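Local atomic coordinates of succinate-semialdehyde dehydrogenase (Streptococcus pyogenes MGAS1882, PDB entry 4OGD), a protein that probably oxidises succinic semialdehyde to succinate, using NADP+ as the cofactor in the manner of the aldehyde dehydrogenase family. Residues 251-254 with 255-259; 307-310 with 311-315; 317-320 with 321-325; 396-399 with 400-403. All coordinates share one frame; numbering follows the deposited sequence.

How the interactions relate
The four contacts follow one another along the chain without nesting or crossing, and each closes only a helical turn or two. Interaction 1 (251-259) ends helix 244-256, which connects strands 235-238 and 268-272 of the seven-stranded sheet. Interactions 2 and 3 share helix 308-323: residues 307-315 start it with a serine cap, and residues 317-325 finish it in a Schellman motif beside strand 345-348 of that sheet; the centres of the two contacts are about 15 Å apart. Interaction 4 (396-403) begins helix 397-406, which joins strands 391-393 and 411-414 at the other end of the sheet, beside the second subunit; its centre is about 38 Å from that of interaction 2.

Interaction 1 of 4, residues 251-254 with 255-259; sequences LYFS and RLYNA
At the C-terminal end of helix 244-256, the crossover helix of a beta-alpha-beta unit, Tyr252 and Phe253 each meet the side chain one turn further on, Leu256 and Tyr257. Leu256 CD1 lies over one face of the Tyr252 ring, 3.8 Å from its centroid, in a CH-pi contact. The methyl is displaced toward the rim, so that Leu256 CD1 and Tyr252 CE1 are 3.5 Å apart. With CG anti to the backbone N (chi1 -165°), the tyrosine ring lies beside its own carbonyl carbon, where the leucine side chain crosses it at about a right angle. Tyrosine suits this place: its flat face takes the methyl while its hydroxyl reaches on to hydrogen-bond Thr301 O. Phe253 and Tyr257 run side by side and point the same way. Their planes are inclined at 54°, and Phe253 CE1 rests over one face of the tyrosine ring while Phe253 CD1 touches Tyr257 CB at 3.6 Å. In the main chain, Leu256 N donates to Tyr252 O at 2.8 Å. The next bond, Tyr257 N to Phe253 O, is longer at 3.3 Å, its donor 39° out of the carbonyl plane; here the chain is leaving the helix. Around this end, Tyr252 packs on Val286 of helix 276-288, the Phe253 ring meets Trp418, and Arg255 hydrogen-bonds Ser265 OG, Ile361 O and, on strand 365-371, Val365 O.

Interaction 2 of 4, residues 307-310 with 311-315; sequences SAQA and KADVL
Gln309 NE2 donates to Asp313 OD1 at 2.7 Å, bridging one helical turn with an N-H...O angle of 150°. The acceptor lies in the amide plane of Gln309, yet the nitrogen reaches the oxygen from above the carboxylate plane, 42° out of it. A bend at chi2 of Gln309 turns the amide along the helix toward Asp313, and the short aspartate, with CG beside its backbone N, leans back to meet it; a neutral amide paired with a carboxylate suits this exposed flank. The main chain ties the same two residues together, Asp313 N to Gln309 O at 2.8 Å. Two residues before Gln309, Ser307 is the N-cap of helix 308-323: its OG accepts from Ala310 N at 3.0 Å, occupying an amide that has no preceding helical carbonyl to bond. Ser307 O then takes Lys311 N at 3.2 Å, the first regular rung. On the inner side, Val314 CG2 lies against Ala310 O at 3.4 Å, and the valine makes apolar packing with Leu305 and Val342. Lys311 is extended all along its chain; its side chain packs on Val342, and its NZ makes a weak hydrogen bond to Phe341 O.

Interaction 3 of 4, residues 317-320 with 321-325; sequences QIKL and ALDHG
The His324 ring turns an edge to the turn before it: Leu320 O lies in the ring plane, 3.2 Å from His324 CD2. Leu320 CD1 comes to the CD2-NE2 rim, 3.5 Å from His324 CD2, the two side chains crossing at a slant. This is the C-terminal end of helix 308-323, closed by a Schellman motif in which Ala326 N bonds to Ala321 O and Gly325 N to Leu322 O, the latter at 3.1 Å. Glycine suits the C-prime place because the backbone there takes a positive phi (103°), where a beta carbon would collide with the carbonyl oxygen of His324. The unwinding already shows in His324 N to Leu320 O, a weak bond, while Ala321 O has a further donor in Asn354 ND2. The second flat group is the Asp323 carboxylate. Its OD2 receives Lys319 NZ at 2.7 Å through the syn lone pair, a salt bridge spanning one turn. Lysine is long enough to make it: CG stands anti to the backbone N (chi1 177°) and the chain runs out extended before bending at chi4 to bring the ammonium down on the oxygen. A negative charge near the C-terminus of a helix would be expected to face the helix dipole unfavourably, and the lysine probably offsets this. Toward the sheet, Ile318 and Ala321 pack on Thr345 and Ile347 of strand 345-348, and Leu320 and His324 lie against Pro355. Ile318 CG2 and Leu322 CD1 touch lightly at 4.2 Å.

Interaction 4 of 4, residues 396-399 with 400-403; sequences NQEH and AKAV
Residues 396-403 run from a loop into the first turns of helix 397-406, which connects strands 391-393 and 411-414 as the crossover of a beta-alpha-beta unit; Ala400 N bonds to Asn396 O at 2.9 Å and Val403 N to His399 O at 3.1 Å. Asn396 is the N-cap: its OD1, on a lone pair in the carbonyl plane, accepts from His399 N at 2.9 Å, the short side chain of asparagine reaching forward to the amide of the first turn. On the outer side, Lys401 NZ forms a salt bridge with Glu398 OE2 at 2.9 Å, arriving on the syn side, 16° out of the carboxylate plane. Both chains are bent, Glu398 at chi2 and Lys401 at chi3, and Lys401 CD rests 3.9 Å from Gln397 CG. Gln397 and Lys401 also meet the second subunit, packing on its Ile454 and Tyr116 respectively. On the inner side, His399 and Val403 lie alongside one another, His399 CD2 being 3.8 Å from Val403 CG2. Both ring nitrogens of His399 are engaged by carboxylates, ND1 by Asp241 OD2 and NE2 by Glu374 OE1, which would favour a protonated, positively charged imidazole pinned in one orientation between the helix and its neighbours.

Interaction 1 of 4, residues 251-254 with 255-259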
loop_
_atom_site.group_PDB
_atom_site.type_symbol
_atom_site.label_atom_id
_atom_site.label_comp_id
_atom_site.label_asym_id
_atom_site.label_seq_id
_atom_site.Cartn_x
_atom_site.Cartn_y
_atom_site.Cartn_z
ATOM N N LEU A 251 26.410 -22.812 -1.646
ATOM C CA LEU A 251 26.237 -22.462 -3.059
ATOM C C LEU A 251 25.156 -23.259 -3.795
ATOM O O LEU A 251 24.388 -22.679 -4.565
ATOM C CB LEU A 251 27.564 -22.521 -3.828
ATOM C CG LEU A 251 28.586 -21.409 -3.585
ATOM C CD1 LEU A 251 29.824 -21.677 -4.423
ATOM C CD2 LEU A 251 28.035 -20.018 -3.907
ATOM N N TYR A 252 25.097 -24.576 -3.573
ATOM C CA TYR A 252 24.123 -25.405 -4.277
ATOM C C TYR A 252 22.707 -24.932 -3.957
ATOM O O TYR A 252 21.912 -24.662 -4.856
ATOM C CB TYR A 252 24.284 -26.886 -3.913
ATOM C CG TYR A 252 23.561 -27.801 -4.875
ATOM C CD1 TYR A 252 24.237 -28.402 -5.927
ATOM C CD2 TYR A 252 22.198 -28.042 -4.746
ATOM C CE1 TYR A 252 23.580 -29.233 -6.821
ATOM C CE2 TYR A 252 21.529 -28.862 -5.636
ATOM C CZ TYR A 252 22.226 -29.457 -6.668
ATOM O OH TYR A 252 21.560 -30.276 -7.550
ATOM N N PHE A 253 22.408 -24.814 -2.670
ATOM C CA PHE A 253 21.111 -24.293 -2.252
ATOM C C PHE A 253 20.848 -22.916 -2.852
ATOM O O PHE A 253 19.752 -22.647 -3.358
ATOM C CB PHE A 253 21.025 -24.195 -0.729
ATOM C CG PHE A 253 19.885 -23.341 -0.250
ATOM C CD1 PHE A 253 18.600 -23.855 -0.177
ATOM C CD2 PHE A 253 20.093 -22.013 0.103
ATOM C CE1 PHE A 253 17.541 -23.064 0.245
ATOM C CE2 PHE A 253 19.040 -21.217 0.519
ATOM C CZ PHE A 253 17.769 -21.739 0.593
ATOM N N SER A 254 21.850 -22.049 -2.797
ATOM C CA SER A 254 21.625 -20.646 -3.147
ATOM C C SER A 254 21.129 -20.416 -4.561
ATOM O O SER A 254 20.358 -19.484 -4.786
ATOM C CB SER A 254 22.870 -19.802 -2.873
ATOM O OG SER A 254 23.105 -19.749 -1.475
ATOM N N ARG A 255 21.557 -21.247 -5.509
ATOM C CA ARG A 255 21.120 -21.071 -6.894
ATOM C C ARG A 255 20.261 -22.208 -7.446
ATOM O O ARG A 255 19.464 -21.992 -8.361
ATOM C CB ARG A 255 22.307 -20.802 -7.834
ATOM C CG ARG A 255 21.892 -20.348 -9.245
ATOM C CD ARG A 255 20.900 -19.183 -9.190
ATOM N NE ARG A 255 20.601 -18.658 -10.519
ATOM C CZ ARG A 255 19.377 -18.466 -11.000
ATOM N NH1 ARG A 255 18.313 -18.746 -10.256
ATOM N NH2 ARG A 255 19.214 -17.987 -12.231
ATOM N N LEU A 256 20.408 -23.411 -6.889
ATOM C CA LEU A 256 19.763 -24.590 -7.464
ATOM C C LEU A 256 18.562 -25.145 -6.692
ATOM O O LEU A 256 17.868 -26.029 -7.184
ATOM C CB LEU A 256 20.796 -25.697 -7.716
ATOM C CG LEU A 256 21.928 -25.304 -8.669
ATOM C CD1 LEU A 256 22.867 -26.470 -8.850
ATOM C CD2 LEU A 256 21.369 -24.889 -10.014
ATOM N N TYR A 257 18.309 -24.623 -5.499
ATOM C CA TYR A 257 17.088 -24.978 -4.778
ATOM C C TYR A 257 15.885 -24.616 -5.645
ATOM O O TYR A 257 15.851 -23.537 -6.258
ATOM C CB TYR A 257 17.046 -24.234 -3.447
ATOM C CG TYR A 257 15.761 -24.383 -2.677
ATOM C CD1 TYR A 257 14.728 -23.470 -2.845
ATOM C CD2 TYR A 257 15.594 -25.412 -1.760
ATOM C CE1 TYR A 257 13.560 -23.583 -2.150
ATOM C CE2 TYR A 257 14.409 -25.532 -1.043
ATOM C CZ TYR A 257 13.399 -24.611 -1.252
ATOM O OH TYR A 257 12.205 -24.694 -0.574
ATOM N N ASN A 258 14.914 -25.524 -5.711
ATOM C CA ASN A 258 13.724 -25.363 -6.555
ATOM C C ASN A 258 14.097 -25.125 -8.018
ATOM O O ASN A 258 13.406 -24.404 -8.740
ATOM C CB ASN A 258 12.801 -24.255 -6.014
ATOM C CG ASN A 258 11.336 -24.456 -6.401
ATOM O OD1 ASN A 258 10.896 -25.567 -6.709
ATOM N ND2 ASN A 258 10.564 -23.372 -6.362
ATOM N N ALA A 259 15.215 -25.733 -8.425
ATOM C CA ALA A 259 15.787 -25.584 -9.764
ATOM C C ALA A 259 15.984 -24.127 -10.171
ATOM O O ALA A 259 15.925 -23.788 -11.355
ATOM C CB ALA A 259 14.944 -26.348 -10.817
#

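Interaction 2 of 4, residues 307-310 with 311-315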
loop_
_atom_site.group_PDB
_atom_site.type_symbol
_atom_site.label_atom_id
_atom_site.label_comp_id
_atom_site.label_asym_id
_atom_site.label_seq_id
_atom_site.Cartn_x
_atom_site.Cartn_y
_atom_site.Cartn_z
ATOM N N SER A 307 7.129 -26.267 -16.316
ATOM C CA SER A 307 6.345 -26.425 -17.541
ATOM C C SER A 307 7.253 -26.456 -18.761
ATOM O O SER A 307 8.425 -26.108 -18.678
ATOM C CB SER A 307 5.320 -25.294 -17.688
ATOM O OG SER A 307 5.954 -24.059 -18.001
ATOM N N ALA A 308 6.707 -26.863 -19.901
ATOM C CA ALA A 308 7.482 -26.855 -21.136
ATOM C C ALA A 308 7.862 -25.427 -21.506
ATOM O O ALA A 308 8.979 -25.178 -21.967
ATOM C CB ALA A 308 6.694 -27.505 -22.258
ATOM N N GLN A 309 6.936 -24.495 -21.297
ATOM C CA GLN A 309 7.206 -23.091 -21.596
ATOM C C GLN A 309 8.307 -22.531 -20.699
ATOM O O GLN A 309 9.167 -21.784 -21.164
ATOM C CB GLN A 309 5.943 -22.234 -21.483
ATOM C CG GLN A 309 6.138 -20.824 -22.030
ATOM C CD GLN A 309 6.471 -20.827 -23.513
ATOM O OE1 GLN A 309 5.717 -21.362 -24.326
ATOM N NE2 GLN A 309 7.606 -20.238 -23.870
ATOM N N ALA A 310 8.285 -22.888 -19.414
ATOM C CA ALA A 310 9.324 -22.427 -18.498
ATOM C C ALA A 310 10.700 -22.871 -18.988
ATOM O O ALA A 310 11.656 -22.085 -18.988
ATOM C CB ALA A 310 9.059 -22.934 -17.077
ATOM N N LYS A 311 10.797 -24.128 -19.410
ATOM C CA LYS A 311 12.048 -24.653 -19.948
ATOM C C LYS A 311 12.471 -23.908 -21.216
ATOM O O LYS A 311 13.626 -23.500 -21.347
ATOM C CB LYS A 311 11.935 -26.164 -20.211
ATOM C CG LYS A 311 13.075 -26.728 -21.070
ATOM C CD LYS A 311 13.077 -28.252 -21.073
ATOM C CE LYS A 311 14.118 -28.808 -22.051
ATOM N NZ LYS A 311 14.222 -30.307 -21.975
ATOM N N ALA A 312 11.534 -23.728 -22.143
ATOM C CA ALA A 312 11.822 -23.004 -23.379
ATOM C C ALA A 312 12.329 -21.596 -23.093
ATOM O O ALA A 312 13.327 -21.153 -23.674
ATOM C CB ALA A 312 10.599 -22.958 -24.276
ATOM N N ASP A 313 11.642 -20.902 -22.190
ATOM C CA ASP A 313 12.023 -19.538 -21.826
ATOM C C ASP A 313 13.430 -19.462 -21.237
ATOM O O ASP A 313 14.209 -18.567 -21.584
ATOM C CB ASP A 313 11.005 -18.939 -20.850
ATOM C CG ASP A 313 9.651 -18.698 -21.488
ATOM O OD1 ASP A 313 9.548 -18.742 -22.735
ATOM O OD2 ASP A 313 8.687 -18.447 -20.734
ATOM N N VAL A 314 13.760 -20.397 -20.347
ATOM C CA VAL A 314 15.093 -20.430 -19.753
ATOM C C VAL A 314 16.167 -20.728 -20.803
ATOM O O VAL A 314 17.208 -20.079 -20.829
ATOM C CB VAL A 314 15.190 -21.426 -18.577
ATOM C CG1 VAL A 314 16.645 -21.644 -18.177
ATOM C CG2 VAL A 314 14.402 -20.911 -17.380
ATOM N N LEU A 315 15.901 -21.690 -21.681
ATOM C CA LEU A 315 16.858 -22.018 -22.737
ATOM C C LEU A 315 17.063 -20.829 -23.668
ATOM O O LEU A 315 18.194 -20.541 -24.072
ATOM C CB LEU A 315 16.412 -23.247 -23.528
ATOM C CG LEU A 315 16.440 -24.572 -22.764
ATOM C CD1 LEU A 315 15.854 -25.693 -23.618
ATOM C CD2 LEU A 315 17.835 -24.924 -22.292
#

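Interaction 3 of 4, residues 317-320 with 321-325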
loop_
_atom_site.group_PDB
_atom_site.type_symbol
_atom_site.label_atom_id
_atom_site.label_comp_id
_atom_site.label_asym_id
_atom_site.label_seq_id
_atom_site.Cartn_x
_atom_site.Cartn_y
_atom_site.Cartn_z
ATOM N N GLN A 317 16.776 -17.702 -22.840
ATOM C CA GLN A 317 17.553 -16.679 -22.144
ATOM C C GLN A 317 19.043 -16.977 -22.146
ATOM O O GLN A 317 19.863 -16.060 -22.282
ATOM C CB GLN A 317 17.069 -16.500 -20.707
ATOM C CG GLN A 317 15.776 -15.727 -20.599
ATOM C CD GLN A 317 15.317 -15.599 -19.161
ATOM O OE1 GLN A 317 15.148 -16.600 -18.464
ATOM N NE2 GLN A 317 15.130 -14.368 -18.705
ATOM N N ILE A 318 19.394 -18.247 -21.973
ATOM C CA ILE A 318 20.790 -18.663 -22.058
ATOM C C ILE A 318 21.319 -18.350 -23.452
ATOM O O ILE A 318 22.395 -17.778 -23.606
ATOM C CB ILE A 318 20.951 -20.170 -21.784
ATOM C CG1 ILE A 318 20.609 -20.479 -20.325
ATOM C CG2 ILE A 318 22.375 -20.626 -22.092
ATOM C CD1 ILE A 318 20.396 -21.958 -20.035
ATOM N N LYS A 319 20.541 -18.719 -24.462
ATOM C CA LYS A 319 20.928 -18.467 -25.851
ATOM C C LYS A 319 21.083 -16.974 -26.130
ATOM O O LYS A 319 22.046 -16.552 -26.778
ATOM C CB LYS A 319 19.914 -19.080 -26.817
ATOM C CG LYS A 319 20.239 -18.788 -28.281
ATOM C CD LYS A 319 19.536 -19.749 -29.221
ATOM C CE LYS A 319 20.140 -19.678 -30.617
ATOM N NZ LYS A 319 20.146 -18.283 -31.132
ATOM N N LEU A 320 20.133 -16.184 -25.636
ATOM C CA LEU A 320 20.191 -14.728 -25.763
ATOM C C LEU A 320 21.475 -14.188 -25.144
ATOM O O LEU A 320 22.126 -13.312 -25.714
ATOM C CB LEU A 320 18.972 -14.083 -25.095
ATOM C CG LEU A 320 18.847 -12.566 -25.277
ATOM C CD1 LEU A 320 18.633 -12.226 -26.748
ATOM C CD2 LEU A 320 17.726 -11.990 -24.422
ATOM N N ALA A 321 21.836 -14.711 -23.976
ATOM C CA ALA A 321 23.060 -14.290 -23.301
ATOM C C ALA A 321 24.286 -14.531 -24.173
ATOM O O ALA A 321 25.137 -13.657 -24.312
ATOM C CB ALA A 321 23.217 -15.014 -21.970
ATOM N N LEU A 322 24.377 -15.731 -24.737
ATOM C CA LEU A 322 25.528 -16.100 -25.554
ATOM C C LEU A 322 25.547 -15.354 -26.885
ATOM O O LEU A 322 26.619 -14.969 -27.370
ATOM C CB LEU A 322 25.550 -17.612 -25.788
ATOM C CG LEU A 322 25.542 -18.444 -24.506
ATOM C CD1 LEU A 322 25.499 -19.934 -24.820
ATOM C CD2 LEU A 322 26.747 -18.116 -23.627
ATOM N N ASP A 323 24.368 -15.150 -27.468
ATOM C CA ASP A 323 24.257 -14.425 -28.731
ATOM C C ASP A 323 24.699 -12.973 -28.574
ATOM O O ASP A 323 25.083 -12.323 -29.549
ATOM C CB ASP A 323 22.830 -14.487 -29.283
ATOM C CG ASP A 323 22.477 -15.851 -29.858
ATOM O OD1 ASP A 323 23.352 -16.739 -29.893
ATOM O OD2 ASP A 323 21.317 -16.026 -30.289
ATOM N N HIS A 324 24.650 -12.466 -27.347
ATOM C CA HIS A 324 25.064 -11.096 -27.080
ATOM C C HIS A 324 26.421 -10.994 -26.392
ATOM O O HIS A 324 26.749 -9.959 -25.810
ATOM C CB HIS A 324 23.984 -10.352 -26.290
ATOM C CG HIS A 324 22.791 -9.989 -27.114
ATOM N ND1 HIS A 324 22.618 -8.732 -27.661
ATOM C CD2 HIS A 324 21.723 -10.718 -27.510
ATOM C CE1 HIS A 324 21.490 -8.703 -28.344
ATOM N NE2 HIS A 324 20.925 -9.898 -28.270
ATOM N N GLY A 325 27.198 -12.075 -26.449
ATOM C CA GLY A 325 28.605 -12.033 -26.079
ATOM C C GLY A 325 29.022 -12.602 -24.733
ATOM O O GLY A 325 30.180 -12.471 -24.336
#

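Interaction 4 of 4, residues 396-399 with 400-403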
loop_
_atom_site.group_PDB
_atom_site.type_symbol
_atom_site.label_atom_id
_atom_site.label_comp_id
_atom_site.label_asym_id
_atom_site.label_seq_id
_atom_site.Cartn_x
_atom_site.Cartn_y
_atom_site.Cartn_z
ATOM N N ASN A 396 33.546 -10.794 8.674
ATOM C CA ASN A 396 33.452 -9.740 9.674
ATOM C C ASN A 396 32.015 -9.248 9.742
ATOM O O ASN A 396 31.495 -8.719 8.762
ATOM C CB ASN A 396 34.404 -8.589 9.349
ATOM C CG ASN A 396 34.402 -7.516 10.422
ATOM O OD1 ASN A 396 33.488 -6.694 10.501
ATOM N ND2 ASN A 396 35.430 -7.521 11.262
ATOM N N GLN A 397 31.369 -9.430 10.892
ATOM C CA GLN A 397 29.932 -9.155 10.987
ATOM C C GLN A 397 29.575 -7.688 10.770
ATOM O O GLN A 397 28.606 -7.382 10.069
ATOM C CB GLN A 397 29.360 -9.671 12.308
ATOM C CG GLN A 397 27.851 -9.530 12.413
ATOM C CD GLN A 397 27.277 -10.406 13.502
ATOM O OE1 GLN A 397 27.120 -11.613 13.323
ATOM N NE2 GLN A 397 26.980 -9.805 14.648
ATOM N N GLU A 398 30.357 -6.778 11.347
ATOM C CA GLU A 398 30.100 -5.354 11.142
ATOM C C GLU A 398 30.319 -4.932 9.688
ATOM O O GLU A 398 29.578 -4.094 9.165
ATOM C CB GLU A 398 30.915 -4.493 12.112
ATOM C CG GLU A 398 30.388 -4.556 13.537
ATOM C CD GLU A 398 28.934 -4.132 13.634
ATOM O OE1 GLU A 398 28.611 -3.007 13.199
ATOM O OE2 GLU A 398 28.110 -4.926 14.135
ATOM N N HIS A 399 31.312 -5.538 9.038
ATOM C CA HIS A 399 31.580 -5.320 7.611
ATOM C C HIS A 399 30.375 -5.766 6.785
ATOM O O HIS A 399 29.888 -5.032 5.912
ATOM C CB HIS A 399 32.838 -6.107 7.202
ATOM C CG HIS A 399 33.329 -5.827 5.808
ATOM N ND1 HIS A 399 34.362 -6.538 5.233
ATOM C CD2 HIS A 399 32.943 -4.915 4.884
ATOM C CE1 HIS A 399 34.584 -6.084 4.013
ATOM N NE2 HIS A 399 33.738 -5.097 3.776
ATOM N N ALA A 400 29.891 -6.971 7.069
ATOM C CA ALA A 400 28.736 -7.527 6.364
ATOM C C ALA A 400 27.488 -6.659 6.526
ATOM O O ALA A 400 26.782 -6.394 5.548
ATOM C CB ALA A 400 28.459 -8.942 6.842
ATOM N N LYS A 401 27.209 -6.236 7.757
ATOM C CA LYS A 401 26.030 -5.413 8.036
ATOM C C LYS A 401 26.123 -4.053 7.357
ATOM O O LYS A 401 25.118 -3.515 6.892
ATOM C CB LYS A 401 25.856 -5.218 9.542
ATOM C CG LYS A 401 25.445 -6.472 10.279
ATOM C CD LYS A 401 25.712 -6.340 11.774
ATOM C CE LYS A 401 24.865 -5.252 12.406
ATOM N NZ LYS A 401 25.197 -5.011 13.841
ATOM N N ALA A 402 27.331 -3.501 7.301
ATOM C CA ALA A 402 27.532 -2.178 6.718
ATOM C C ALA A 402 27.302 -2.209 5.210
ATOM O O ALA A 402 26.661 -1.317 4.650
ATOM C CB ALA A 402 28.926 -1.659 7.043
ATOM N N VAL A 403 27.828 -3.236 4.551
ATOM C CA VAL A 403 27.582 -3.407 3.120
ATOM C C VAL A 403 26.109 -3.705 2.836
ATOM O O VAL A 403 25.532 -3.151 1.897
ATOM C CB VAL A 403 28.477 -4.505 2.518
ATOM C CG1 VAL A 403 28.130 -4.711 1.054
ATOM C CG2 VAL A 403 29.945 -4.102 2.654
#